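Blood group a-and b-cleaving endo-beta-galactosidase (Streptococcus pneumoniae, PDB 2YGM) probably cleaves blood group A and B glycans at an internal beta-galactosidic bond, with the first of two NPCBM modules seen binding galactose-containing sugars. Local coordinates at residues S95-H100 / H155-E160; S46-D51 / I89-N94; A283-F288 / D341-G346; V269-S274 / I308-S313. One frame throughout, in Å; residues are numbered along the deposited sequence. Where two conformers were deposited one is given.

Contact 1: S95-H100 / H155-E160. With CA (calcium ion), chain E; GLA (alpha-D-galactopyranose), chain C; GAL (beta-D-galactopyranose), chain B.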
# COMPACT_ATOMS: atom_id res chain seq x y z
N SER A 95 -23.95 23.90 -2.17
CA SER A 95 -24.31 24.69 -1.00
C SER A 95 -24.57 26.16 -1.35
O SER A 95 -23.97 27.07 -0.76
CB SER A 95 -23.23 24.57 0.07
OG SER A 95 -21.97 25.00 -0.42
N SER A 96 -25.46 26.38 -2.31
CA SER A 96 -25.91 27.73 -2.64
C SER A 96 -27.17 28.06 -1.84
O SER A 96 -27.46 29.23 -1.57
CB SER A 96 -26.18 27.87 -4.14
OG SER A 96 -27.34 27.15 -4.51
N ARG A 97 -27.92 27.02 -1.47
CA ARG A 97 -29.10 27.17 -0.61
C ARG A 97 -28.74 26.91 0.85
O ARG A 97 -28.00 25.97 1.16
CB ARG A 97 -30.21 26.23 -1.05
CG ARG A 97 -31.01 26.72 -2.26
CD ARG A 97 -31.84 25.60 -2.87
NE ARG A 97 -32.93 25.16 -2.00
CZ ARG A 97 -33.88 24.30 -2.36
NH1 ARG A 97 -33.90 23.79 -3.59
NH2 ARG A 97 -34.83 23.96 -1.50
N SER A 98 -29.28 27.74 1.74
CA SER A 98 -29.01 27.62 3.17
C SER A 98 -29.56 26.32 3.77
O SER A 98 -29.06 25.85 4.79
CB SER A 98 -29.57 28.83 3.92
OG SER A 98 -30.96 28.95 3.71
N ASP A 99 -30.58 25.74 3.13
CA ASP A 99 -31.14 24.46 3.57
C ASP A 99 -30.35 23.25 3.04
O ASP A 99 -30.70 22.10 3.31
CB ASP A 99 -32.64 24.35 3.24
CG ASP A 99 -32.93 24.25 1.74
OD1 ASP A 99 -32.00 24.29 0.90
OD2 ASP A 99 -34.13 24.13 1.40
N HIS A 100 -29.28 23.53 2.30
CA HIS A 100 -28.36 22.51 1.81
C HIS A 100 -27.12 22.42 2.70
O HIS A 100 -26.78 23.38 3.38
CB HIS A 100 -27.94 22.81 0.37
CG HIS A 100 -28.91 22.34 -0.67
ND1 HIS A 100 -30.24 22.69 -0.66
CD2 HIS A 100 -28.73 21.55 -1.76
CE1 HIS A 100 -30.84 22.13 -1.69
NE2 HIS A 100 -29.95 21.43 -2.37
N HIS A 155 -33.46 17.72 5.86
CA HIS A 155 -33.25 17.28 4.47
C HIS A 155 -31.87 16.65 4.30
O HIS A 155 -30.98 16.88 5.11
CB HIS A 155 -33.39 18.46 3.48
CG HIS A 155 -34.71 19.15 3.55
ND1 HIS A 155 -35.83 18.71 2.87
CD2 HIS A 155 -35.10 20.27 4.21
CE1 HIS A 155 -36.84 19.52 3.11
NE2 HIS A 155 -36.43 20.47 3.92
N THR A 156 -31.70 15.87 3.24
CA THR A 156 -30.40 15.25 2.95
C THR A 156 -29.58 16.12 1.99
O THR A 156 -28.44 15.79 1.66
CB THR A 156 -30.57 13.85 2.33
OG1 THR A 156 -31.15 13.97 1.02
CG2 THR A 156 -31.44 12.95 3.20
N TRP A 157 -30.17 17.22 1.54
CA TRP A 157 -29.62 18.03 0.46
C TRP A 157 -28.23 18.60 0.74
O TRP A 157 -28.03 19.31 1.72
CB TRP A 157 -30.60 19.14 0.07
CG TRP A 157 -31.95 18.63 -0.38
CD1 TRP A 157 -32.21 17.46 -1.03
CD2 TRP A 157 -33.21 19.30 -0.23
NE1 TRP A 157 -33.56 17.34 -1.29
CE2 TRP A 157 -34.20 18.46 -0.81
CE3 TRP A 157 -33.61 20.52 0.33
CZ2 TRP A 157 -35.55 18.80 -0.83
CZ3 TRP A 157 -34.96 20.86 0.31
CH2 TRP A 157 -35.91 20.00 -0.27
N GLY A 158 -27.28 18.27 -0.13
CA GLY A 158 -25.91 18.76 -0.02
C GLY A 158 -25.11 18.21 1.15
O GLY A 158 -24.00 18.66 1.41
N ASP A 159 -25.68 17.22 1.84
CA ASP A 159 -25.04 16.62 3.01
C ASP A 159 -23.95 15.63 2.60
O ASP A 159 -23.98 14.46 2.99
CB ASP A 159 -26.07 15.95 3.91
CG ASP A 159 -27.06 16.93 4.51
OD1 ASP A 159 -26.97 18.14 4.23
OD2 ASP A 159 -27.94 16.49 5.28
N GLU A 160 -22.99 16.12 1.82
CA GLU A 160 -21.89 15.32 1.29
C GLU A 160 -20.86 15.02 2.38
O GLU A 160 -19.73 15.50 2.32
CB GLU A 160 -21.21 16.05 0.13
CG GLU A 160 -22.15 16.50 -0.99
CD GLU A 160 -22.37 15.42 -2.02
OE1 GLU A 160 -21.38 14.87 -2.53
OE2 GLU A 160 -23.55 15.14 -2.32
CA CA E . -29.41 18.17 5.97
C1 GLA C . -28.50 17.81 -3.61
C2 GLA C . -27.03 17.82 -4.05
C3 GLA C . -26.60 16.44 -4.51
C4 GLA C . -26.82 15.42 -3.39
C5 GLA C . -28.29 15.45 -2.95
C6 GLA C . -28.51 14.53 -1.75
O2 GLA C . -26.84 18.74 -5.10
O3 GLA C . -25.25 16.45 -4.88
O4 GLA C . -25.98 15.72 -2.30
O5 GLA C . -28.74 16.77 -2.65
O6 GLA C . -29.80 14.71 -1.23
C1 GAL B . -32.74 17.37 -6.16
C2 GAL B . -31.23 17.19 -6.02
C3 GAL B . -30.71 17.64 -4.66
C4 GAL B . -31.40 18.92 -4.14
C5 GAL B . -32.90 18.92 -4.45
C6 GAL B . -33.60 20.21 -4.03
O2 GAL B . -30.97 15.81 -6.22
O3 GAL B . -29.32 17.84 -4.81
O4 GAL B . -30.78 20.06 -4.69
O5 GAL B . -33.11 18.69 -5.82
O6 GAL B . -34.99 20.04 -4.15
O HOH W 1 -31.01 19.31 7.13

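Contact 2: S46-D51 / I89-N94. With GLA (alpha-D-galactopyranose), chain C.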
# COMPACT_ATOMS: atom_id res chain seq x y z
N SER A 46 -12.03 16.79 -0.21
CA SER A 46 -11.46 18.04 0.30
C SER A 46 -12.25 18.63 1.48
O SER A 46 -13.47 18.81 1.41
CB SER A 46 -11.32 19.08 -0.81
OG SER A 46 -12.59 19.45 -1.32
N LEU A 47 -11.52 18.92 2.56
CA LEU A 47 -12.10 19.51 3.76
C LEU A 47 -11.37 20.78 4.17
O LEU A 47 -10.36 21.15 3.56
CB LEU A 47 -12.08 18.50 4.91
CG LEU A 47 -13.18 17.43 4.92
CD1 LEU A 47 -12.91 16.40 6.00
CD2 LEU A 47 -14.54 18.08 5.10
N LEU A 48 -11.89 21.43 5.20
CA LEU A 48 -11.32 22.67 5.70
C LEU A 48 -10.57 22.41 7.00
O LEU A 48 -11.18 22.02 8.01
CB LEU A 48 -12.44 23.70 5.92
CG LEU A 48 -12.15 25.17 5.64
CD1 LEU A 48 -11.95 25.43 4.15
CD2 LEU A 48 -13.29 26.02 6.17
N THR A 49 -9.25 22.60 6.98
CA THR A 49 -8.42 22.52 8.18
C THR A 49 -8.49 23.88 8.90
O THR A 49 -9.44 24.64 8.70
CB THR A 49 -6.95 22.13 7.85
OG1 THR A 49 -6.92 21.22 6.74
CG2 THR A 49 -6.27 21.47 9.05
N SER A 50 -7.49 24.17 9.74
CA SER A 50 -7.44 25.44 10.47
C SER A 50 -7.25 26.63 9.54
O SER A 50 -6.51 26.55 8.55
CB SER A 50 -6.33 25.41 11.52
OG SER A 50 -6.67 24.54 12.59
N ASP A 51 -7.94 27.73 9.86
CA ASP A 51 -7.87 29.00 9.12
C ASP A 51 -8.27 28.88 7.64
O ASP A 51 -7.45 29.12 6.75
CB ASP A 51 -6.48 29.64 9.25
CG ASP A 51 -6.11 29.91 10.69
OD1 ASP A 51 -6.75 30.79 11.32
OD2 ASP A 51 -5.18 29.25 11.20
N ILE A 89 -18.23 18.35 6.01
CA ILE A 89 -18.90 18.37 4.72
C ILE A 89 -17.90 18.78 3.64
O ILE A 89 -17.19 19.78 3.78
CB ILE A 89 -20.14 19.30 4.72
CG1 ILE A 89 -21.11 18.87 5.83
CG2 ILE A 89 -20.83 19.29 3.36
CD1 ILE A 89 -22.12 19.94 6.22
N ASP A 90 -17.84 17.98 2.58
CA ASP A 90 -16.92 18.20 1.46
C ASP A 90 -17.06 19.60 0.85
O ASP A 90 -18.13 20.21 0.90
CB ASP A 90 -17.16 17.13 0.40
CG ASP A 90 -16.00 17.00 -0.56
OD1 ASP A 90 -15.90 17.83 -1.49
OD2 ASP A 90 -15.18 16.07 -0.38
N GLN A 91 -15.96 20.11 0.29
CA GLN A 91 -15.96 21.44 -0.33
C GLN A 91 -16.76 21.49 -1.64
O GLN A 91 -17.17 22.57 -2.07
CB GLN A 91 -14.52 21.93 -0.57
CG GLN A 91 -13.73 22.27 0.69
CD GLN A 91 -14.13 23.61 1.30
OE1 GLN A 91 -15.18 23.73 1.94
NE2 GLN A 91 -13.29 24.62 1.11
N SER A 92 -16.99 20.33 -2.25
CA SER A 92 -17.69 20.23 -3.54
C SER A 92 -19.22 20.22 -3.41
O SER A 92 -19.93 20.28 -4.42
CB SER A 92 -17.22 18.99 -4.31
OG SER A 92 -17.50 17.79 -3.59
N ALA A 93 -19.71 20.16 -2.18
CA ALA A 93 -21.14 20.10 -1.90
C ALA A 93 -21.91 21.27 -2.52
O ALA A 93 -21.47 22.42 -2.46
CB ALA A 93 -21.37 20.06 -0.40
N ASN A 94 -23.06 20.96 -3.11
CA ASN A 94 -23.97 21.98 -3.64
C ASN A 94 -24.58 22.77 -2.48
O ASN A 94 -25.57 22.37 -1.87
CB ASN A 94 -25.05 21.34 -4.53
CG ASN A 94 -26.12 22.34 -4.97
OD1 ASN A 94 -25.82 23.48 -5.35
ND2 ASN A 94 -27.37 21.91 -4.93
C1 GLA C . -28.50 17.81 -3.61
C2 GLA C . -27.03 17.82 -4.05
C3 GLA C . -26.60 16.44 -4.51
C4 GLA C . -26.82 15.42 -3.39
C5 GLA C . -28.29 15.45 -2.95
C6 GLA C . -28.51 14.53 -1.75
O2 GLA C . -26.84 18.74 -5.10
O3 GLA C . -25.25 16.45 -4.88
O4 GLA C . -25.98 15.72 -2.30
O5 GLA C . -28.74 16.77 -2.65
O6 GLA C . -29.80 14.71 -1.23

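Contact 3: A283-F288 / D341-G346. With NA (sodium ion), chain F.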
# COMPACT_ATOMS: atom_id res chain seq x y z
N ALA A 283 11.15 -20.71 -19.51
CA ALA A 283 11.33 -19.58 -18.60
C ALA A 283 12.41 -18.63 -19.08
O ALA A 283 13.35 -19.04 -19.77
CB ALA A 283 11.65 -20.08 -17.21
N ASP A 284 12.27 -17.36 -18.72
CA ASP A 284 13.33 -16.36 -18.93
C ASP A 284 14.42 -16.50 -17.88
O ASP A 284 15.61 -16.42 -18.19
CB ASP A 284 12.74 -14.94 -18.88
CG ASP A 284 11.89 -14.62 -20.09
OD1 ASP A 284 11.89 -15.42 -21.05
OD2 ASP A 284 11.22 -13.57 -20.07
N ILE A 285 13.99 -16.70 -16.63
CA ILE A 285 14.88 -16.91 -15.49
C ILE A 285 14.55 -18.27 -14.90
O ILE A 285 13.38 -18.53 -14.58
CB ILE A 285 14.66 -15.84 -14.40
CG1 ILE A 285 14.76 -14.41 -14.98
CG2 ILE A 285 15.58 -16.07 -13.19
CD1 ILE A 285 16.15 -13.98 -15.40
N GLN A 286 15.55 -19.13 -14.75
CA GLN A 286 15.32 -20.46 -14.20
C GLN A 286 15.01 -20.40 -12.70
O GLN A 286 14.02 -20.98 -12.26
CB GLN A 286 16.48 -21.42 -14.50
CG GLN A 286 16.06 -22.88 -14.62
CD GLN A 286 15.07 -23.13 -15.76
OE1 GLN A 286 15.37 -22.87 -16.93
NE2 GLN A 286 13.89 -23.63 -15.42
N LYS A 287 15.84 -19.69 -11.94
CA LYS A 287 15.66 -19.56 -10.49
C LYS A 287 16.51 -18.44 -9.86
O LYS A 287 17.49 -17.98 -10.45
CB LYS A 287 15.96 -20.89 -9.79
CG LYS A 287 17.43 -21.32 -9.87
CD LYS A 287 17.61 -22.78 -9.50
CE LYS A 287 19.08 -23.12 -9.40
NZ LYS A 287 19.27 -24.57 -9.12
N PHE A 288 16.10 -18.02 -8.66
CA PHE A 288 16.85 -17.06 -7.86
C PHE A 288 17.13 -17.68 -6.50
O PHE A 288 16.23 -18.23 -5.86
CB PHE A 288 16.08 -15.73 -7.73
CG PHE A 288 16.69 -14.76 -6.75
CD1 PHE A 288 17.74 -13.92 -7.14
CD2 PHE A 288 16.22 -14.66 -5.44
CE1 PHE A 288 18.31 -13.02 -6.23
CE2 PHE A 288 16.78 -13.76 -4.53
CZ PHE A 288 17.83 -12.94 -4.93
N ASP A 341 17.35 -12.13 -19.94
CA ASP A 341 17.98 -12.52 -18.67
C ASP A 341 17.88 -11.45 -17.57
O ASP A 341 18.34 -11.68 -16.45
CB ASP A 341 19.45 -12.90 -18.90
CG ASP A 341 19.62 -14.20 -19.66
OD1 ASP A 341 18.91 -15.18 -19.36
OD2 ASP A 341 20.49 -14.24 -20.55
N GLU A 342 17.28 -10.31 -17.89
CA GLU A 342 17.24 -9.17 -16.96
C GLU A 342 16.29 -9.38 -15.79
O GLU A 342 15.08 -9.52 -15.98
CB GLU A 342 16.91 -7.87 -17.69
CG GLU A 342 17.88 -7.55 -18.82
CD GLU A 342 18.32 -6.10 -18.85
OE1 GLU A 342 17.70 -5.26 -18.17
OE2 GLU A 342 19.31 -5.81 -19.55
N LEU A 343 16.86 -9.39 -14.59
CA LEU A 343 16.11 -9.50 -13.33
C LEU A 343 16.08 -8.18 -12.58
O LEU A 343 17.00 -7.37 -12.70
CB LEU A 343 16.76 -10.54 -12.41
CG LEU A 343 16.17 -11.94 -12.28
CD1 LEU A 343 16.72 -12.60 -11.05
CD2 LEU A 343 14.66 -11.89 -12.20
N VAL A 344 15.03 -7.98 -11.78
CA VAL A 344 15.01 -6.89 -10.80
C VAL A 344 14.61 -7.40 -9.42
O VAL A 344 13.76 -8.28 -9.29
CB VAL A 344 14.11 -5.69 -11.20
CG1 VAL A 344 14.84 -4.79 -12.19
CG2 VAL A 344 12.78 -6.15 -11.76
N LEU A 345 15.26 -6.86 -8.40
CA LEU A 345 14.89 -7.13 -7.02
C LEU A 345 14.23 -5.87 -6.49
O LEU A 345 14.90 -4.86 -6.23
CB LEU A 345 16.11 -7.54 -6.18
CG LEU A 345 17.08 -8.59 -6.76
CD1 LEU A 345 18.34 -8.71 -5.93
CD2 LEU A 345 16.42 -9.94 -6.92
N GLY A 346 12.91 -5.92 -6.35
CA GLY A 346 12.14 -4.75 -5.92
C GLY A 346 12.10 -4.60 -4.42
O GLY A 346 11.65 -5.49 -3.70
NA NA F . 17.04 -16.46 -20.65

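Contact 4: V269-S274 / I308-S313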
# COMPACT_ATOMS: atom_id res chain seq x y z
N VAL A 269 10.84 -10.34 -6.31
CA VAL A 269 11.68 -10.73 -7.44
C VAL A 269 10.83 -11.01 -8.68
O VAL A 269 9.83 -11.74 -8.61
CB VAL A 269 12.55 -11.98 -7.08
CG1 VAL A 269 13.47 -12.35 -8.25
CG2 VAL A 269 13.39 -11.70 -5.84
N GLY A 270 11.22 -10.42 -9.80
CA GLY A 270 10.57 -10.64 -11.09
C GLY A 270 11.29 -9.94 -12.22
O GLY A 270 12.39 -9.43 -12.03
N ILE A 271 10.68 -9.92 -13.40
CA ILE A 271 11.21 -9.20 -14.56
C ILE A 271 10.55 -7.83 -14.62
O ILE A 271 9.34 -7.71 -14.44
CB ILE A 271 10.95 -9.98 -15.90
CG1 ILE A 271 11.82 -11.23 -16.00
CG2 ILE A 271 11.22 -9.11 -17.11
CD1 ILE A 271 11.09 -12.50 -15.72
N ASP A 272 11.36 -6.80 -14.85
CA ASP A 272 10.86 -5.43 -14.98
C ASP A 272 9.90 -5.29 -16.16
O ASP A 272 10.08 -5.93 -17.20
CB ASP A 272 12.02 -4.46 -15.14
CG ASP A 272 11.64 -3.03 -14.78
OD1 ASP A 272 11.70 -2.69 -13.57
OD2 ASP A 272 11.28 -2.26 -15.69
N ARG A 273 8.89 -4.45 -15.98
CA ARG A 273 7.86 -4.24 -17.00
C ARG A 273 8.40 -3.61 -18.29
O ARG A 273 7.74 -3.66 -19.33
CB ARG A 273 6.71 -3.39 -16.43
CG ARG A 273 5.99 -4.02 -15.24
CD ARG A 273 5.58 -5.46 -15.50
NE ARG A 273 4.42 -5.55 -16.39
CZ ARG A 273 4.03 -6.66 -17.03
NH1 ARG A 273 4.72 -7.79 -16.89
NH2 ARG A 273 2.96 -6.63 -17.81
N SER A 274 9.61 -3.04 -18.22
CA SER A 274 10.24 -2.39 -19.36
C SER A 274 11.22 -3.31 -20.10
O SER A 274 11.90 -2.88 -21.04
CB SER A 274 10.95 -1.10 -18.92
OG SER A 274 12.04 -1.38 -18.04
N ILE A 308 10.48 -18.33 -14.16
CA ILE A 308 9.65 -17.14 -14.31
C ILE A 308 9.71 -16.52 -15.71
O ILE A 308 10.79 -16.40 -16.30
CB ILE A 308 9.92 -16.05 -13.22
CG1 ILE A 308 11.31 -15.44 -13.36
CG2 ILE A 308 9.72 -16.63 -11.81
CD1 ILE A 308 11.51 -14.18 -12.55
N LYS A 309 8.55 -16.13 -16.23
CA LYS A 309 8.44 -15.42 -17.50
C LYS A 309 8.12 -13.94 -17.25
O LYS A 309 8.01 -13.52 -16.10
CB LYS A 309 7.34 -16.03 -18.38
CG LYS A 309 7.39 -17.54 -18.59
CD LYS A 309 6.31 -17.95 -19.58
CE LYS A 309 5.75 -19.34 -19.30
NZ LYS A 309 6.62 -20.43 -19.82
N TYR A 310 7.96 -13.18 -18.32
CA TYR A 310 7.58 -11.78 -18.24
C TYR A 310 6.21 -11.57 -17.61
O TYR A 310 5.99 -10.59 -16.90
CB TYR A 310 7.61 -11.15 -19.63
CG TYR A 310 7.23 -9.69 -19.67
CD1 TYR A 310 8.16 -8.70 -19.36
CD2 TYR A 310 5.93 -9.29 -20.02
CE1 TYR A 310 7.81 -7.35 -19.39
CE2 TYR A 310 5.58 -7.95 -20.05
CZ TYR A 310 6.52 -6.98 -19.74
OH TYR A 310 6.18 -5.65 -19.77
N ASP A 311 5.29 -12.49 -17.89
CA ASP A 311 3.92 -12.40 -17.39
C ASP A 311 3.73 -13.04 -16.01
O ASP A 311 2.60 -13.17 -15.53
CB ASP A 311 2.93 -13.00 -18.40
CG ASP A 311 3.17 -14.48 -18.67
OD1 ASP A 311 3.66 -15.20 -17.78
OD2 ASP A 311 2.84 -14.93 -19.79
N THR A 312 4.83 -13.44 -15.37
CA THR A 312 4.76 -13.99 -14.02
C THR A 312 4.67 -12.84 -13.02
O THR A 312 5.37 -11.84 -13.14
CB THR A 312 5.99 -14.86 -13.68
OG1 THR A 312 6.32 -15.70 -14.79
CG2 THR A 312 5.71 -15.73 -12.44
N SER A 313 3.78 -12.98 -12.05
CA SER A 313 3.70 -12.04 -10.94
C SER A 313 4.95 -12.18 -10.08
O SER A 313 5.37 -13.29 -9.77
CB SER A 313 2.44 -12.26 -10.11
OG SER A 313 1.30 -11.76 -10.77

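Contact 1: S95-H100 / H155-E160
The galactose-binding site of the N-terminal NPCBM module is built where two loops meet, and W157 and H100 form its centre. W157 CB sits squarely over one face of the H100 imidazole, 3.4 Å from the ring centroid and 8° off its normal. The two rings are turned 28° from each other but slid apart, so the contact is a CH-pi approach by the methylene, the rings themselves barely overlapping. At the imidazole edge, NE2 of H100 meets O4 of the beta-galactose at 2.8 Å and nearly straight. On the other nitrogen, H100 ND1 donates to D99 OD1 at 2.8 Å. That partner lies in the imidazole plane, so two in-plane bonds fix the rotation of the ring. D99 in turn holds R97 in a salt bridge, NH2 to OD2 at 3.0 Å, and the same carboxylate oxygen lies at the indole edge of W157. The indole is sandwiched: the H155 ring stands over one face and C6 of the beta-galactose over the opposite face. The alpha-galactose is gripped by polar atoms: its O6 donates to T156 OG1 at 2.7 Å, G158 N donates to its O5 at 3.3 Å, and its O4 donates to E160 OE2 across a distance modelled as very short. Away from the sugars, a calcium ion takes H155 O and D159 OD2, with the carbonyls of A152 and V102 and a water completing the observed shell, and so ties the loops together. An aromatic platform beneath a galactose, with polar side chains around its rim, is characteristic of carbohydrate-binding modules.

Contact 2: S46-D51 / I89-N94
A side chain stands in for the backbone where S46 meets D90: S46 N donates to D90 OD2 at 3.2 Å, while one residue further along Q91 N returns a bond to S46 O at 3.0 Å. The first bond is fairly straight, 160° at the hydrogen, yet it arrives from above the carboxylate plane. With CG anti to the backbone N (chi1 -162°), the D90 carboxylate is carried across to the strand edge. Its other oxygen, OD1, is occupied twice, by S92 N at 2.8 Å on the anti lone pair and by S92 OG at 2.6 Å from above the plane. Two bonds thus hold the loop against strand 45-48, and the two from S92 fix the carboxylate that makes one of them. Around this polar core, S46 OG lies 3.2 Å from Q91 CB. L48 and Q91 cross at about a right angle, CD1 of the leucine meeting NE2 of the glutamine at 3.4 Å. L47 reaches the other way along the loop, its CD2 resting 3.4 Å from I89 O. Beyond the turn, N94 ND2 donates to O2 of the alpha-galactose at 3.2 Å, so the loop held here also supplies a sugar-binding side chain. The D90 OD1 to S92 N bond defines an Asx turn, here coupled to a type I turn from D90 to A93 at the approach to the galactose site.

Contact 3: A283-F288 / D341-G346
I285 and L343 make the close part of this contact, where strands 285-288 and 342-345 face each other from two different sheets of the second NPCBM module. The strand axes pass 9.5 Å apart at 30°, a spacing that leaves the join to side chains. I285 CD1 touches L343 CG at 3.7 Å and also comes within 3.3 Å of D341 O, so the tip of the isoleucine fills the corner between leucine and backbone. Its CG1 is placed anti to the carbonyl carbon (chi1 -53°), and the second bend at chi2 of -69° turns the methyl toward strand 342-345. Further along the two strands, L345 CD2 approaches the F288 ring off-centre, 3.7 Å from CE1. L330 and V269 also touch both F288 and L345, which places the pair in the interior of the sandwich. The looser part is between F288 and L343, whose nearest atoms, CD1 and CD1, are 4.3 Å apart. At the loop end the character changes: D284 O and D341 OD1 stand 3.7 Å apart and share a sodium ion, at 2.9 Å and 2.6 Å respectively. The polar end therefore meets through a cation rather than by direct bonding. Cohesion between the sheets rests on apolar contact, while the ion probably offsets the negative charge of D341 and draws the two loop ends together.

Contact 4: V269-S274 / I308-S313
R273 and Y310 carry the polar and stacking part of this contact. The guanidinium lies flat on one face of the tyrosine ring, centres 4.2 Å apart and planes at 23°, with NH1 toward the ring's rim, 3.3 Å from Y310 CE2. Bends at chi2 (-50°) and chi3 (-75°) fold the arginine back over the ring, and its NE forms a salt bridge with E236, giving the charge a second hold. The same two residues share a hydrogen bond: Y310 OH donates to R273 O at 2.6 Å, an oxygen that lies in the plane of the phenol at its edge. The ring is thus fixed by its hydroxyl and stacked by the cation, and H277 also stacks with it. This pairing joins the loop following strand 262-270 to the type I turn K309 to T312, at one end of the beta-sandwich of the second NPCBM module. Within the first loop, an Asx turn has D272 OD2 accepting S274 N and S274 OG from opposite faces of its plane. Apolar contacts lie deeper. I271 and I308 slide past each other in opposite directions, CD1 to CD1 at 3.6 Å, and I308 CD1 also lies 3.9 Å from G270 CA. I271 CG2 meets the Y310 ring at its edge, 3.8 Å from CD1.

In the fold
From the N terminus, contact 2 comes first, closing the chain between strand 45-48 and the loop after strand 82-87. Contact 1 follows in series: it opens further along that same loop and closes just before strand 161-171. The two touch through a probable backbone hydrogen bond, E160 O to D90 N, and share the alpha-galactose. The second module holds contacts 3 and 4; from contact 2 to contact 4 the nearest atoms are about 31 Å apart. Their segments alternate, so the loops closed by contacts 3 and 4 cross: contact 4 opens at the end of strand 262-270, and contact 3 begins before contact 4 has closed. Backbone pairing of I308 with D284 and I285 joins them, while contact 3 packs strand 285-292 on strand 342-352 of the other sheet.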